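Local atomic coordinates of SPD1 nuclease (Streptococcus pyogenes, PDB entry 2XGR), a protein that probably hydrolyses DNA as an extracellular, prophage-encoded, metal-binding endonuclease of the non-specific DNA/RNA endonuclease family. Residues W115-F127 and N131-W143. Numbering follows the deposited sequence. Where two conformers were deposited one is given.
Sequences WVMNRGHLVGYQF and NDEPRNLVAMTAW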
ATOM      1  N   TRP A 115      14.184  -3.120  21.361  1.00 36.74           N
ATOM      2  CA  TRP A 115      12.998  -3.967  21.365  1.00 36.92           C
ATOM      3  C   TRP A 115      12.806  -4.777  20.056  1.00 35.08           C
ATOM      4  O   TRP A 115      13.519  -4.572  19.075  1.00 33.04           O
ATOM      5  CB  TRP A 115      11.746  -3.102  21.627  1.00 39.14           C
ATOM      6  CG  TRP A 115      11.584  -2.022  20.592  1.00 45.09           C
ATOM      7  CD1 TRP A 115      10.761  -2.050  19.487  1.00 47.66           C
ATOM      8  CD2 TRP A 115      12.318  -0.786  20.515  1.00 49.71           C
ATOM      9  NE1 TRP A 115      10.919  -0.889  18.751  1.00 50.49           N
ATOM     10  CE2 TRP A 115      11.858  -0.095  19.365  1.00 51.62           C
ATOM     11  CE3 TRP A 115      13.294  -0.181  21.327  1.00 53.21           C
ATOM     12  CZ2 TRP A 115      12.346   1.176  19.006  1.00 53.87           C
ATOM     13  CZ3 TRP A 115      13.792   1.076  20.960  1.00 54.16           C
ATOM     14  CH2 TRP A 115      13.314   1.739  19.811  1.00 54.35           C
ATOM     15  N   VAL A 116      11.824  -5.672  20.078  1.00 33.83           N
ATOM     16  CA  VAL A 116      11.386  -6.441  18.920  1.00 34.23           C
ATOM     17  C   VAL A 116      10.443  -5.573  18.062  1.00 33.48           C
ATOM     18  O   VAL A 116       9.490  -4.973  18.587  1.00 33.13           O
ATOM     19  CB  VAL A 116      10.608  -7.690  19.363  1.00 35.04           C
ATOM     20  CG1 VAL A 116      10.147  -8.474  18.151  1.00 32.71           C
ATOM     21  CG2 VAL A 116      11.474  -8.570  20.324  1.00 37.43           C
ATOM     22  N   MET A 117      10.728  -5.469  16.765  1.00 29.77           N
ATOM     23  CA  MET A 117       9.881  -4.636  15.893  1.00 25.97           C
ATOM     24  C   MET A 117       8.462  -5.189  15.814  1.00 24.99           C
ATOM     25  O   MET A 117       8.243  -6.399  15.934  1.00 25.12           O
ATOM     26  CB  MET A 117      10.498  -4.591  14.511  1.00 22.62           C
ATOM     27  CG  MET A 117      11.749  -3.701  14.401  1.00 21.03           C
ATOM     28  SD  MET A 117      12.280  -3.867  12.660  1.00 21.74           S
ATOM     29  CE  MET A 117      11.098  -2.726  11.839  1.00 15.65           C
ATOM     30  N   ASN A 118       7.483  -4.290  15.621  1.00 23.26           N
ATOM     31  CA  ASN A 118       6.094  -4.692  15.538  1.00 23.79           C
ATOM     32  C   ASN A 118       5.872  -4.933  14.047  1.00 20.76           C
ATOM     33  O   ASN A 118       6.691  -4.474  13.257  1.00 20.54           O
ATOM     34  CB  ASN A 118       5.199  -3.507  15.965  1.00 25.05           C
ATOM     35  CG  ASN A 118       5.283  -3.217  17.463  1.00 31.15           C
ATOM     36  OD1 ASN A 118       5.733  -2.136  17.884  1.00 39.09           O
ATOM     37  ND2 ASN A 118       4.967  -4.218  18.259  1.00 32.20           N
ATOM     38  N   ARG A 119       4.750  -5.544  13.704  1.00 18.07           N
ATOM     39  CA  ARG A 119       4.392  -5.832  12.304  1.00 20.73           C
ATOM     40  C   ARG A 119       3.250  -4.909  11.799  1.00 18.74           C
ATOM     41  O   ARG A 119       2.291  -4.622  12.513  1.00 20.31           O
ATOM     42  CB  ARG A 119       3.972  -7.283  12.191  1.00 21.44           C
ATOM     43  CG  ARG A 119       5.175  -8.292  12.285  1.00 26.14           C
ATOM     44  CD  ARG A 119       4.729  -9.685  11.873  1.00 29.84           C
ATOM     45  NE  ARG A 119       3.654 -10.187  12.713  1.00 34.94           N
ATOM     46  CZ  ARG A 119       2.869 -11.229  12.408  1.00 40.98           C
ATOM     47  NH1 ARG A 119       3.008 -11.906  11.260  1.00 31.16           N
ATOM     48  NH2 ARG A 119       1.930 -11.614  13.278  1.00 44.36           N
ATOM     49  N   GLY A 120       3.433  -4.400  10.594  1.00 13.02           N
ATOM     50  CA  GLY A 120       2.441  -3.528   9.983  1.00 12.38           C
ATOM     51  C   GLY A 120       1.876  -4.176   8.730  1.00 10.99           C
ATOM     52  O   GLY A 120       2.455  -5.141   8.121  1.00  9.76           O
ATOM     53  N   HIS A 121       0.699  -3.695   8.322  1.00  7.08           N
ATOM     54  CA  HIS A 121       0.052  -4.285   7.192  1.00  7.21           C
ATOM     55  C   HIS A 121       0.786  -3.916   5.879  1.00  6.96           C
ATOM     56  O   HIS A 121       1.394  -2.847   5.787  1.00  9.41           O
ATOM     57  CB  HIS A 121      -1.355  -3.653   7.028  1.00  7.87           C
ATOM     58  CG  HIS A 121      -2.393  -4.280   7.929  1.00 16.45           C
ATOM     59  ND1 HIS A 121      -2.249  -4.309   9.297  1.00 25.66           N
ATOM     60  CD2 HIS A 121      -3.586  -4.854   7.665  1.00 24.93           C
ATOM     61  CE1 HIS A 121      -3.289  -4.927   9.835  1.00 24.59           C
ATOM     62  NE2 HIS A 121      -4.129  -5.232   8.874  1.00 23.26           N
ATOM     63  N   LEU A 122       0.679  -4.804   4.880  1.00  6.69           N
ATOM     64  CA  LEU A 122       1.080  -4.435   3.510  1.00  6.34           C
ATOM     65  C   LEU A 122      -0.074  -3.589   2.893  1.00  6.30           C
ATOM     66  O   LEU A 122       0.055  -2.385   2.798  1.00  7.39           O
ATOM     67  CB  LEU A 122       1.388  -5.678   2.663  1.00  6.10           C
ATOM     68  CG  LEU A 122       2.655  -6.465   3.195  1.00  8.36           C
ATOM     69  CD1 LEU A 122       2.826  -7.776   2.292  1.00  5.61           C
ATOM     70  CD2 LEU A 122       3.934  -5.604   3.006  1.00  7.72           C
ATOM     71  N   VAL A 123      -1.203  -4.220   2.582  1.00  5.93           N
ATOM     72  CA  VAL A 123      -2.397  -3.452   2.201  1.00  7.29           C
ATOM     73  C   VAL A 123      -3.133  -3.025   3.502  1.00  6.62           C
ATOM     74  O   VAL A 123      -3.432  -3.874   4.333  1.00  8.14           O
ATOM     75  CB  VAL A 123      -3.305  -4.271   1.282  1.00  5.84           C
ATOM     76  CG1 VAL A 123      -4.701  -3.566   1.135  1.00  5.98           C
ATOM     77  CG2 VAL A 123      -2.700  -4.370  -0.132  1.00  6.45           C
ATOM     78  N   GLY A 124      -3.309  -1.709   3.740  1.00  5.89           N
ATOM     79  CA  GLY A 124      -3.918  -1.290   5.013  1.00  6.67           C
ATOM     80  C   GLY A 124      -5.286  -1.908   5.281  1.00  8.08           C
ATOM     81  O   GLY A 124      -6.102  -2.229   4.363  1.00  7.55           O
ATOM     82  N   TYR A 125      -5.591  -1.933   6.576  1.00  6.45           N
ATOM     83  CA  TYR A 125      -6.796  -2.635   7.030  1.00  8.01           C
ATOM     84  C   TYR A 125      -8.093  -2.202   6.376  1.00  7.48           C
ATOM     85  O   TYR A 125      -8.904  -3.065   6.006  1.00  7.22           O
ATOM     86  CB  TYR A 125      -6.921  -2.405   8.581  1.00  7.97           C
ATOM     87  CG  TYR A 125      -8.091  -3.136   9.135  1.00  8.17           C
ATOM     88  CD1 TYR A 125      -8.088  -4.522   9.270  1.00  8.32           C
ATOM     89  CD2 TYR A 125      -9.255  -2.456   9.402  1.00  9.24           C
ATOM     90  CE1 TYR A 125      -9.183  -5.212   9.816  1.00  9.51           C
ATOM     91  CE2 TYR A 125     -10.361  -3.133   9.971  1.00 10.90           C
ATOM     92  CZ  TYR A 125     -10.331  -4.506  10.095  1.00  8.33           C
ATOM     93  OH  TYR A 125     -11.430  -5.181  10.610  1.00 11.47           O
ATOM     94  N   GLN A 126      -8.350  -0.893   6.258  0.50  6.45           N
ATOM     95  CA  GLN A 126      -9.691  -0.501   5.811  0.50  6.32           C
ATOM     96  C   GLN A 126      -9.892  -0.824   4.341  0.50  7.50           C
ATOM     97  O   GLN A 126     -11.013  -0.824   3.837  0.50  7.04           O
ATOM     98  CB  GLN A 126      -9.953   0.986   6.060  0.50  6.46           C
ATOM     99  CG  GLN A 126     -10.009   1.353   7.537  0.50  6.36           C
ATOM    100  CD  GLN A 126     -10.762   2.638   7.786  0.50  3.36           C
ATOM    101  OE1 GLN A 126     -11.411   2.808   8.853  0.50 13.60           O
ATOM    102  NE2 GLN A 126     -10.647   3.557   6.889  0.50  3.95           N
ATOM    103  N   PHE A 127      -8.825  -1.218   3.642  1.00  6.03           N
ATOM    104  CA  PHE A 127      -9.026  -1.685   2.279  1.00  5.36           C
ATOM    105  C   PHE A 127      -9.346  -3.150   2.301  1.00  7.60           C
ATOM    106  O   PHE A 127     -10.250  -3.594   1.617  1.00  7.81           O
ATOM    107  CB  PHE A 127      -7.784  -1.464   1.384  1.00  6.26           C
ATOM    108  CG  PHE A 127      -7.482  -0.006   1.111  1.00  7.89           C
ATOM    109  CD1 PHE A 127      -8.520   0.971   1.091  1.00  8.49           C
ATOM    110  CD2 PHE A 127      -6.204   0.395   0.806  1.00  8.78           C
ATOM    111  CE1 PHE A 127      -8.256   2.345   0.785  1.00 10.45           C
ATOM    112  CE2 PHE A 127      -5.912   1.765   0.535  1.00  7.16           C
ATOM    113  CZ  PHE A 127      -6.935   2.729   0.492  1.00  9.38           C
ATOM    114  N   ASN A 131      -7.051  -9.236   9.595  1.00 18.40           N
ATOM    115  CA  ASN A 131      -6.477  -9.122  10.944  1.00 22.43           C
ATOM    116  C   ASN A 131      -5.524 -10.305  11.108  1.00 23.24           C
ATOM    117  O   ASN A 131      -5.936 -11.458  10.918  1.00 25.19           O
ATOM    118  CB  ASN A 131      -7.608  -9.302  11.974  1.00 20.60           C
ATOM    119  CG  ASN A 131      -8.548  -8.093  12.025  1.00 21.06           C
ATOM    120  OD1 ASN A 131      -8.137  -7.014  12.448  1.00 21.61           O
ATOM    121  ND2 ASN A 131      -9.793  -8.263  11.563  1.00 21.76           N
ATOM    122  N   ASP A 132      -4.292 -10.004  11.496  1.00 24.73           N
ATOM    123  CA  ASP A 132      -3.300 -11.042  11.822  1.00 27.46           C
ATOM    124  C   ASP A 132      -2.971 -12.032  10.726  1.00 26.09           C
ATOM    125  O   ASP A 132      -2.587 -13.155  11.038  1.00 29.45           O
ATOM    126  CB  ASP A 132      -3.684 -11.827  13.089  1.00 30.32           C
ATOM    127  CG  ASP A 132      -2.728 -11.555  14.238  1.00 42.82           C
ATOM    128  OD1 ASP A 132      -3.128 -10.781  15.155  1.00 49.65           O
ATOM    129  OD2 ASP A 132      -1.572 -12.087  14.208  1.00 48.23           O
ATOM    130  N   GLU A 133      -3.112 -11.659   9.459  1.00 23.57           N
ATOM    131  CA  GLU A 133      -2.819 -12.583   8.362  1.00 18.85           C
ATOM    132  C   GLU A 133      -1.343 -12.410   7.995  1.00 17.37           C
ATOM    133  O   GLU A 133      -0.918 -11.335   7.585  1.00 14.96           O
ATOM    134  CB  GLU A 133      -3.762 -12.261   7.171  1.00 19.48           C
ATOM    135  CG  GLU A 133      -3.307 -12.821   5.782  1.00 19.44           C
ATOM    136  CD  GLU A 133      -2.987 -14.283   5.884  1.00 22.10           C
ATOM    137  OE1 GLU A 133      -3.788 -14.963   6.555  1.00 23.71           O
ATOM    138  OE2 GLU A 133      -1.856 -14.751   5.597  1.00 17.85           O
ATOM    139  N   PRO A 134      -0.498 -13.462   8.190  1.00 14.17           N
ATOM    140  CA  PRO A 134       0.921 -13.182   8.042  1.00 14.08           C
ATOM    141  C   PRO A 134       1.309 -12.784   6.619  1.00 10.45           C
ATOM    142  O   PRO A 134       2.366 -12.149   6.453  1.00 11.97           O
ATOM    143  CB  PRO A 134       1.595 -14.523   8.433  1.00 15.23           C
ATOM    144  CG  PRO A 134       0.518 -15.494   8.373  1.00 19.50           C
ATOM    145  CD  PRO A 134      -0.724 -14.786   8.782  1.00 17.05           C
ATOM    146  N   ARG A 135       0.564 -13.262   5.631  1.00 12.41           N
ATOM    147  CA  ARG A 135       0.887 -12.892   4.209  1.00 11.15           C
ATOM    148  C   ARG A 135       0.603 -11.429   3.881  1.00 12.59           C
ATOM    149  O   ARG A 135       1.013 -10.936   2.825  1.00 10.92           O
ATOM    150  CB  ARG A 135       0.068 -13.697   3.247  1.00 13.15           C
ATOM    151  CG  ARG A 135       0.544 -15.162   3.305  1.00 15.79           C
ATOM    152  CD  ARG A 135      -0.513 -15.987   2.574  1.00 16.41           C
ATOM    153  NE  ARG A 135      -0.281 -17.383   2.872  1.00 24.39           N
ATOM    154  CZ  ARG A 135      -0.630 -18.036   3.986  1.00 29.25           C
ATOM    155  NH1 ARG A 135      -1.129 -17.423   5.109  1.00 23.94           N
ATOM    156  NH2 ARG A 135      -0.472 -19.359   3.949  1.00 21.32           N
ATOM    157  N   ASN A 136      -0.055 -10.734   4.815  1.00 11.17           N
ATOM    158  CA  ASN A 136      -0.252  -9.271   4.700  1.00 11.12           C
ATOM    159  C   ASN A 136       0.455  -8.483   5.812  1.00 10.82           C
ATOM    160  O   ASN A 136       0.157  -7.308   6.077  1.00  9.35           O
ATOM    161  CB  ASN A 136      -1.766  -8.983   4.720  1.00  9.78           C
ATOM    162  CG  ASN A 136      -2.081  -7.568   4.270  1.00  9.50           C
ATOM    163  OD1 ASN A 136      -1.597  -7.161   3.205  1.00  6.61           O
ATOM    164  ND2 ASN A 136      -2.800  -6.744   5.140  1.00 10.55           N
ATOM    165  N   LEU A 137       1.493  -9.073   6.451  1.00  9.88           N
ATOM    166  CA  LEU A 137       2.187  -8.389   7.531  1.00  9.62           C
ATOM    167  C   LEU A 137       3.705  -8.476   7.320  1.00  8.82           C
ATOM    168  O   LEU A 137       4.186  -9.550   6.949  1.00 12.01           O
ATOM    169  CB  LEU A 137       1.871  -9.051   8.897  1.00 10.94           C
ATOM    170  CG  LEU A 137       0.424  -8.862   9.403  1.00 13.60           C
ATOM    171  CD1 LEU A 137       0.116  -9.778  10.594  1.00 14.72           C
ATOM    172  CD2 LEU A 137       0.196  -7.379   9.764  1.00 11.34           C
ATOM    173  N   VAL A 138       4.419  -7.405   7.624  1.00  9.40           N
ATOM    174  CA  VAL A 138       5.897  -7.378   7.726  1.00 11.80           C
ATOM    175  C   VAL A 138       6.318  -6.541   8.931  1.00 12.32           C
ATOM    176  O   VAL A 138       5.625  -5.588   9.350  1.00  9.74           O
ATOM    177  CB  VAL A 138       6.551  -6.820   6.438  1.00 11.82           C
ATOM    178  CG1 VAL A 138       6.189  -7.696   5.224  1.00  9.31           C
ATOM    179  CG2 VAL A 138       6.111  -5.363   6.195  1.00 10.91           C
ATOM    180  N   ALA A 139       7.517  -6.827   9.459  1.00 12.61           N
ATOM    181  CA  ALA A 139       8.109  -5.997  10.462  1.00 13.34           C
ATOM    182  C   ALA A 139       8.261  -4.596   9.897  1.00 12.93           C
ATOM    183  O   ALA A 139       8.866  -4.426   8.838  1.00 12.17           O
ATOM    184  CB  ALA A 139       9.497  -6.557  10.792  1.00 11.87           C
ATOM    185  N   MET A 140       7.780  -3.571  10.603  1.00 11.91           N
ATOM    186  CA  MET A 140       7.719  -2.258  10.042  1.00 11.65           C
ATOM    187  C   MET A 140       7.979  -1.231  11.153  1.00 12.15           C
ATOM    188  O   MET A 140       7.453  -1.404  12.280  1.00 12.35           O
ATOM    189  CB  MET A 140       6.269  -2.053   9.484  1.00 12.20           C
ATOM    190  CG  MET A 140       6.177  -0.869   8.650  1.00 11.28           C
ATOM    191  SD  MET A 140       4.492  -0.764   7.946  1.00 12.56           S
ATOM    192  CE  MET A 140       4.501  -2.034   6.673  1.00 11.40           C
ATOM    193  N   THR A 141       8.731  -0.182  10.840  1.00 10.79           N
ATOM    194  CA  THR A 141       8.822   0.971  11.744  1.00 11.64           C
ATOM    195  C   THR A 141       7.497   1.709  11.867  1.00 13.79           C
ATOM    196  O   THR A 141       6.678   1.708  10.952  1.00 11.29           O
ATOM    197  CB  THR A 141       9.906   1.978  11.373  1.00 12.31           C
ATOM    198  OG1 THR A 141       9.594   2.640  10.144  1.00 12.26           O
ATOM    199  CG2 THR A 141      11.332   1.257  11.273  1.00 12.83           C
ATOM    200  N   ALA A 142       7.287   2.325  13.038  1.00 10.71           N
ATOM    201  CA  ALA A 142       6.086   3.194  13.217  1.00 11.72           C
ATOM    202  C   ALA A 142       6.133   4.365  12.257  1.00 10.49           C
ATOM    203  O   ALA A 142       5.110   4.706  11.662  1.00 11.17           O
ATOM    204  CB  ALA A 142       6.082   3.715  14.730  1.00 11.19           C
ATOM    205  N   TRP A 143       7.340   4.894  11.992  1.00 10.49           N
ATOM    206  CA  TRP A 143       7.559   5.932  11.009  1.00 10.52           C
ATOM    207  C   TRP A 143       7.013   5.507   9.632  1.00 12.20           C
ATOM    208  O   TRP A 143       6.231   6.258   9.011  1.00  9.38           O
ATOM    209  CB  TRP A 143       9.094   6.294  10.929  1.00 10.23           C
ATOM    210  CG  TRP A 143       9.422   7.445  10.066  1.00 11.35           C
ATOM    211  CD1 TRP A 143       9.964   7.396   8.812  1.00 11.03           C
ATOM    212  CD2 TRP A 143       9.330   8.823  10.403  1.00 15.39           C
ATOM    213  NE1 TRP A 143      10.145   8.662   8.319  1.00 16.48           N
ATOM    214  CE2 TRP A 143       9.790   9.561   9.285  1.00 12.95           C
ATOM    215  CE3 TRP A 143       8.941   9.512  11.562  1.00 17.66           C
ATOM    216  CZ2 TRP A 143       9.853  10.951   9.283  1.00 17.57           C
ATOM    217  CZ3 TRP A 143       9.022  10.896  11.555  1.00 17.82           C
ATOM    218  CH2 TRP A 143       9.428  11.592  10.418  1.00 15.98           C
TER
HETATM  219  O   HOH W   1       7.848  -1.515  14.920  1.00 31.18           O
HETATM  220  O   HOH W   2       4.143 -12.311   8.518  1.00 24.20           O
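Strands 119-121 and 137-139 pair as a two-stranded antiparallel ribbon, their directions 140° apart, joined by a long loop carrying helix 125-128. Helix 142-146 follows, with Thr141 at its N-cap, a β-β-α order consistent with the His-Me finger (ββα-metal) fold to which this nuclease family belongs. Gly120 and Val138 form the hydrogen-bonded pair at the ribbon's middle: Gly120 N to Val138 O is 2.8 Å, and Val138 N reaches Gly120 O in return. Beyond one end, Met140 N donates to Asn118 O; beyond the other, Leu122 N donates to Asn136 O from well above the carbonyl plane. The bent Arg119 chain brings its guanidinium over Leu137, with CD1 3.5 Å above the centre of the plane, while Arg119 NH2 makes a long salt bridge to Asp132 OD2. Leu122 CD2 packs on Val138 CG1 at 3.8 Å, and both residues touch Pro185 of strand 178-186, joining the ribbon to the large sheet. A chi1 of -166° swings the buried Asn136 amide away from its own backbone N, toward the Val123 backbone: OD1 accepts from Val123 N and from Ser76 OG, and ND2 donates to Val123 O at 3.0 Å, nearly straight at 173°, in the carbonyl plane and on a lone pair.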